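Local coordinates for endo-1,3-beta-glucanase, family GH16 (Zobellia galactanivorans, PDB 4CRQ), which probably hydrolyses internal beta-1,3-glucosidic bonds of laminarin-type glucans, working as the family 16 catalytic module of a longer modular enzyme, at residues A[108-111]-A[112-115]; A[170-174]-A[175-179]. The protein carries 1 engineered substitution. All coordinates share one frame; numbering follows the deposited sequence.

Interaction 1 of 2, residues A[108-111]-A[112-115]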
loop_
_atom_site.group_PDB
_atom_site.type_symbol
_atom_site.label_atom_id
_atom_site.label_comp_id
_atom_site.label_asym_id
_atom_site.label_seq_id
_atom_site.Cartn_x
_atom_site.Cartn_y
_atom_site.Cartn_z
ATOM N N VAL A 108 -3.138 -9.075 17.737
ATOM C CA VAL A 108 -2.467 -7.950 18.459
ATOM C C VAL A 108 -2.940 -6.551 18.028
ATOM O O VAL A 108 -2.557 -5.543 18.645
ATOM C CB VAL A 108 -0.906 -8.031 18.396
ATOM C CG1 VAL A 108 -0.407 -9.376 18.933
ATOM C CG2 VAL A 108 -0.385 -7.767 16.981
ATOM N N SER A 109 -3.761 -6.507 16.974
ATOM C CA SER A 109 -4.339 -5.270 16.411
ATOM C C SER A 109 -3.255 -4.357 15.773
ATOM O O SER A 109 -2.087 -4.765 15.635
ATOM C CB SER A 109 -5.217 -4.558 17.475
ATOM O OG SER A 109 -6.046 -3.577 16.894
ATOM N N TRP A 110 -3.645 -3.144 15.378
ATOM C CA TRP A 110 -2.741 -2.162 14.778
ATOM C C TRP A 110 -2.483 -1.079 15.798
ATOM O O TRP A 110 -3.408 -0.718 16.530
ATOM C CB TRP A 110 -3.336 -1.614 13.474
ATOM C CG TRP A 110 -2.440 -0.628 12.749
ATOM C CD1 TRP A 110 -1.568 -0.880 11.680
ATOM C CD2 TRP A 110 -2.290 0.815 13.032
ATOM N NE1 TRP A 110 -0.916 0.269 11.300
ATOM C CE2 TRP A 110 -1.298 1.321 12.063
ATOM C CE3 TRP A 110 -2.857 1.719 13.968
ATOM C CZ2 TRP A 110 -0.906 2.661 12.036
ATOM C CZ3 TRP A 110 -2.450 3.068 13.928
ATOM C CH2 TRP A 110 -1.498 3.526 12.986
ATOM N N PRO A 111 -1.241 -0.528 15.871
ATOM C CA PRO A 111 -0.056 -0.796 15.038
ATOM C C PRO A 111 0.898 -1.890 15.530
ATOM O O PRO A 111 1.952 -2.081 14.910
ATOM C CB PRO A 111 0.637 0.573 15.022
ATOM C CG PRO A 111 0.372 1.132 16.398
ATOM C CD PRO A 111 -0.958 0.556 16.841
ATOM N N ALA A 112 0.538 -2.598 16.612
ATOM C CA ALA A 112 1.403 -3.659 17.164
ATOM C C ALA A 112 1.755 -4.709 16.117
ATOM O O ALA A 112 2.840 -5.250 16.177
ATOM C CB ALA A 112 0.796 -4.327 18.385
ATOM N N CYS A 113 0.842 -4.985 15.171
ATOM C CA CYS A 113 1.090 -5.954 14.097
ATOM C C CYS A 113 2.232 -5.545 13.159
ATOM O O CYS A 113 2.829 -6.396 12.506
ATOM C CB CYS A 113 -0.167 -6.160 13.263
ATOM S SG CYS A 113 -0.777 -4.649 12.478
ATOM N N GLY A 114 2.502 -4.236 13.097
ATOM C CA GLY A 114 3.509 -3.655 12.206
ATOM C C GLY A 114 2.900 -3.382 10.839
ATOM O O GLY A 114 1.985 -4.084 10.374
ATOM N N GLU A 115 3.415 -2.348 10.192
ATOM C CA GLU A 115 2.987 -1.954 8.870
ATOM C C GLU A 115 4.185 -1.468 8.085
ATOM O O GLU A 115 4.972 -0.667 8.584
ATOM C CB GLU A 115 1.952 -0.834 8.976
ATOM C CG GLU A 115 1.431 -0.285 7.633
ATOM C CD GLU A 115 0.460 0.890 7.776
ATOM O OE1 GLU A 115 -0.167 1.070 8.842
ATOM O OE2 GLU A 115 0.291 1.672 6.817
HETATM O O HOH W 1 -1.990 -2.783 18.238
#

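Interaction 2 of 2, residues A[170-174]-A[175-179]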
loop_
_atom_site.group_PDB
_atom_site.type_symbol
_atom_site.label_atom_id
_atom_site.label_comp_id
_atom_site.label_asym_id
_atom_site.label_seq_id
_atom_site.Cartn_x
_atom_site.Cartn_y
_atom_site.Cartn_z
ATOM N N TRP A 170 13.966 1.077 1.311
ATOM C CA TRP A 170 12.986 1.460 0.285
ATOM C C TRP A 170 13.673 1.981 -0.950
ATOM O O TRP A 170 14.736 2.628 -0.861
ATOM C CB TRP A 170 12.056 2.567 0.784
ATOM C CG TRP A 170 11.059 2.173 1.834
ATOM C CD1 TRP A 170 9.700 1.924 1.666
ATOM C CD2 TRP A 170 11.314 1.978 3.265
ATOM N NE1 TRP A 170 9.114 1.588 2.850
ATOM C CE2 TRP A 170 10.024 1.603 3.860
ATOM C CE3 TRP A 170 12.447 2.073 4.093
ATOM C CZ2 TRP A 170 9.887 1.338 5.225
ATOM C CZ3 TRP A 170 12.297 1.807 5.464
ATOM C CH2 TRP A 170 11.045 1.444 6.014
ATOM N N PHE A 171 13.043 1.732 -2.101
ATOM C CA PHE A 171 13.560 2.123 -3.408
ATOM C C PHE A 171 12.448 2.564 -4.338
ATOM O O PHE A 171 11.320 2.052 -4.246
ATOM C CB PHE A 171 14.254 0.931 -4.096
ATOM C CG PHE A 171 15.307 0.230 -3.247
ATOM C CD1 PHE A 171 14.932 -0.771 -2.323
ATOM C CD2 PHE A 171 16.670 0.554 -3.361
ATOM C CE1 PHE A 171 15.890 -1.427 -1.541
ATOM C CE2 PHE A 171 17.636 -0.101 -2.572
ATOM C CZ PHE A 171 17.248 -1.089 -1.664
ATOM N N VAL A 172 12.784 3.506 -5.223
ATOM C CA VAL A 172 11.930 3.846 -6.361
ATOM C C VAL A 172 12.894 3.709 -7.507
ATOM O O VAL A 172 13.973 4.340 -7.473
ATOM C CB VAL A 172 11.269 5.247 -6.324
ATOM C CG1 VAL A 172 10.563 5.543 -7.664
ATOM C CG2 VAL A 172 10.289 5.334 -5.172
ATOM N N ASP A 173 12.525 2.868 -8.490
ATOM C CA ASP A 173 13.364 2.627 -9.668
ATOM C C ASP A 173 14.810 2.271 -9.261
ATOM O O ASP A 173 15.788 2.678 -9.927
ATOM C CB ASP A 173 13.329 3.869 -10.589
ATOM C CG ASP A 173 11.983 4.067 -11.299
ATOM O OD1 ASP A 173 11.232 3.078 -11.522
ATOM O OD2 ASP A 173 11.689 5.233 -11.645
ATOM N N GLY A 174 14.963 1.517 -8.164
ATOM C CA GLY A 174 16.279 1.115 -7.679
ATOM C C GLY A 174 17.056 2.119 -6.867
ATOM O O GLY A 174 18.153 1.792 -6.408
ATOM N N GLN A 175 16.509 3.316 -6.673
ATOM C CA GLN A 175 17.188 4.353 -5.910
ATOM C C GLN A 175 16.725 4.277 -4.460
ATOM O O GLN A 175 15.534 4.474 -4.184
ATOM C CB GLN A 175 16.912 5.736 -6.508
ATOM C CG GLN A 175 17.477 6.895 -5.697
ATOM C CD GLN A 175 17.238 8.226 -6.366
ATOM O OE1 GLN A 175 17.557 8.409 -7.547
ATOM N NE2 GLN A 175 16.680 9.168 -5.625
ATOM N N GLN A 176 17.660 4.002 -3.549
ATOM C CA GLN A 176 17.320 3.919 -2.142
ATOM C C GLN A 176 17.008 5.311 -1.581
ATOM O O GLN A 176 17.732 6.259 -1.891
ATOM C CB GLN A 176 18.449 3.222 -1.373
ATOM C CG GLN A 176 18.116 2.904 0.066
ATOM C CD GLN A 176 19.231 2.177 0.787
ATOM O OE1 GLN A 176 19.921 1.328 0.215
ATOM N NE2 GLN A 176 19.405 2.498 2.063
ATOM N N PHE A 177 15.945 5.428 -0.777
ATOM C CA PHE A 177 15.579 6.723 -0.185
ATOM C C PHE A 177 15.215 6.649 1.293
ATOM O O PHE A 177 14.949 7.690 1.914
ATOM C CB PHE A 177 14.456 7.392 -1.003
ATOM C CG PHE A 177 13.113 6.721 -0.896
ATOM C CD1 PHE A 177 12.752 5.660 -1.773
ATOM C CD2 PHE A 177 12.172 7.158 0.069
ATOM C CE1 PHE A 177 11.488 5.052 -1.668
ATOM C CE2 PHE A 177 10.913 6.550 0.176
ATOM C CZ PHE A 177 10.574 5.496 -0.699
ATOM N N ASN A 178 15.192 5.429 1.843
ATOM C CA ASN A 178 14.903 5.232 3.251
ATOM C C ASN A 178 15.438 3.897 3.718
ATOM O O ASN A 178 15.473 2.936 2.934
ATOM C CB ASN A 178 13.385 5.354 3.516
ATOM C CG ASN A 178 13.044 5.699 4.959
ATOM O OD1 ASN A 178 13.868 6.233 5.717
ATOM N ND2 ASN A 178 11.802 5.405 5.347
ATOM N N GLU A 179 15.863 3.871 4.983
ATOM C CA GLU A 179 16.347 2.669 5.638
ATOM C C GLU A 179 15.993 2.783 7.115
ATOM O O GLU A 179 16.093 3.881 7.697
ATOM C CB GLU A 179 17.867 2.479 5.432
ATOM C CG GLU A 179 18.411 1.126 5.896
ATOM C CD GLU A 179 19.888 0.899 5.588
ATOM O OE1 GLU A 179 20.463 1.619 4.743
ATOM O OE2 GLU A 179 20.477 -0.016 6.203
HETATM O O HOH W 2 20.416 3.354 -4.317
#

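Interaction 1 of 2, residues A[108-111]-A[112-115]
Trp110 and Glu115 meet through a side-chain hydrogen bond from Trp110 NE1 to Glu115 OE1 (2.7 Å), in which the oxygen lies 26° out of the indole plane and the N-H...O angle is bent to 137°. Glu115 reaches the indole as an extended chain. Backbone bonds fold the segment tightly: Cys113 N binds Ser109 O at 3.0 Å, and Gly114 N closes the type I turn from Pro111 on Pro111 O at 2.9 Å. A water joins Val108 O, to which it donates, with Ala112 N, from which it accepts. Apolar and sulfur-aromatic contacts line the bend. Val108 CG2 touches Ala112 CB at 3.9 Å, Cys113 SG makes an oblique sulfur-aromatic contact with the indole at Trp110 CD1 (3.9 Å), and Pro111, after its cis peptide, lays CB over the centre of one face of the same ring. Glu115 opens the Glu-Ile-Asp motif that in family 16 relatives carries catalytic carboxylates, so the indole probably steadies an active-site side chain. The loop leads from helix 105-108 into strand 115-117, with Trp110 and Glu115 against Leu101 of strand 94-102 and Ala112 and Glu115 against strand 127-135.

Interaction 2 of 2, residues A[170-174]-A[175-179]
This is a local contact across a two-residue beta hairpin, in which strand 167-172 turns back into strand 175-181 at the margin of the family 16 jelly-roll sandwich. Asp173 and Gly174 occupy the corner of a type I' turn, a tight connection suited to their positive phi values. Val172 and Gln175 bond both ways: Gln175 N to Val172 O at 2.8 Å and Val172 N to Gln175 O at 3.1 Å. Farther along, Phe177 N donates to Trp170 O (3.1 Å) whereas Trp170 N goes on to Asn178 O (2.9 Å); two residues therefore stand opposite one, as in a beta bulge. At this irregularity the Phe177 ring, with CG between the backbone N and the carbonyl carbon (chi1 70°), reaches back across the hairpin, and Trp170 CB makes a CH-pi contact over its face, 3.9 Å from the ring centroid. Val172 CG2 touches Phe177 CE1 as well. The Asn178 amide runs alongside the Trp170 indole, planes 28° apart, with ND2 3.6 Å above the ring and offset toward its rim. On the other face of the hairpin, Phe171 CE2 rests on Gln176 CB at 3.6 Å. Trimming Trp170 to an alanine would probably open a gap beside Asn178 and leave the backbone O of Asp117 without its indole N-H donor. Asp173 holds His157 and Ile158 with its carboxylate, while Phe171 pairs through its backbone with Ser160; strand 167-172 thus lies antiparallel beside strand 156-163, with strand 175-181 paired on its other side, and Trp170, Val172, Phe177 and Asn178 face strands 127-135 and 141-149.

In the fold
From the N terminus, interaction 1 comes first, bending the short connection between helix 105-108 and strand 115-117. After the chain has passed through strands 127-135, 141-149 and 156-163, interaction 2 closes the hairpin of strands 167-172 and 175-181. The two are in series, neither nested nor crossed. The centres of interactions 1 and 2 lie about 24 Å apart, and the nearest atoms of interactions 1 and 2 about 6 Å apart, without touching. Strand 115-117 links them indirectly: residues 112-115 lead into it, and the backbone O of Asp117 accepts from Trp170 NE1. Strand 127-135 likewise meets side chains from both. Interaction 1 shapes the entry to strand 115-117, and interaction 2 the hairpin whose Trp170 bonds to that strand.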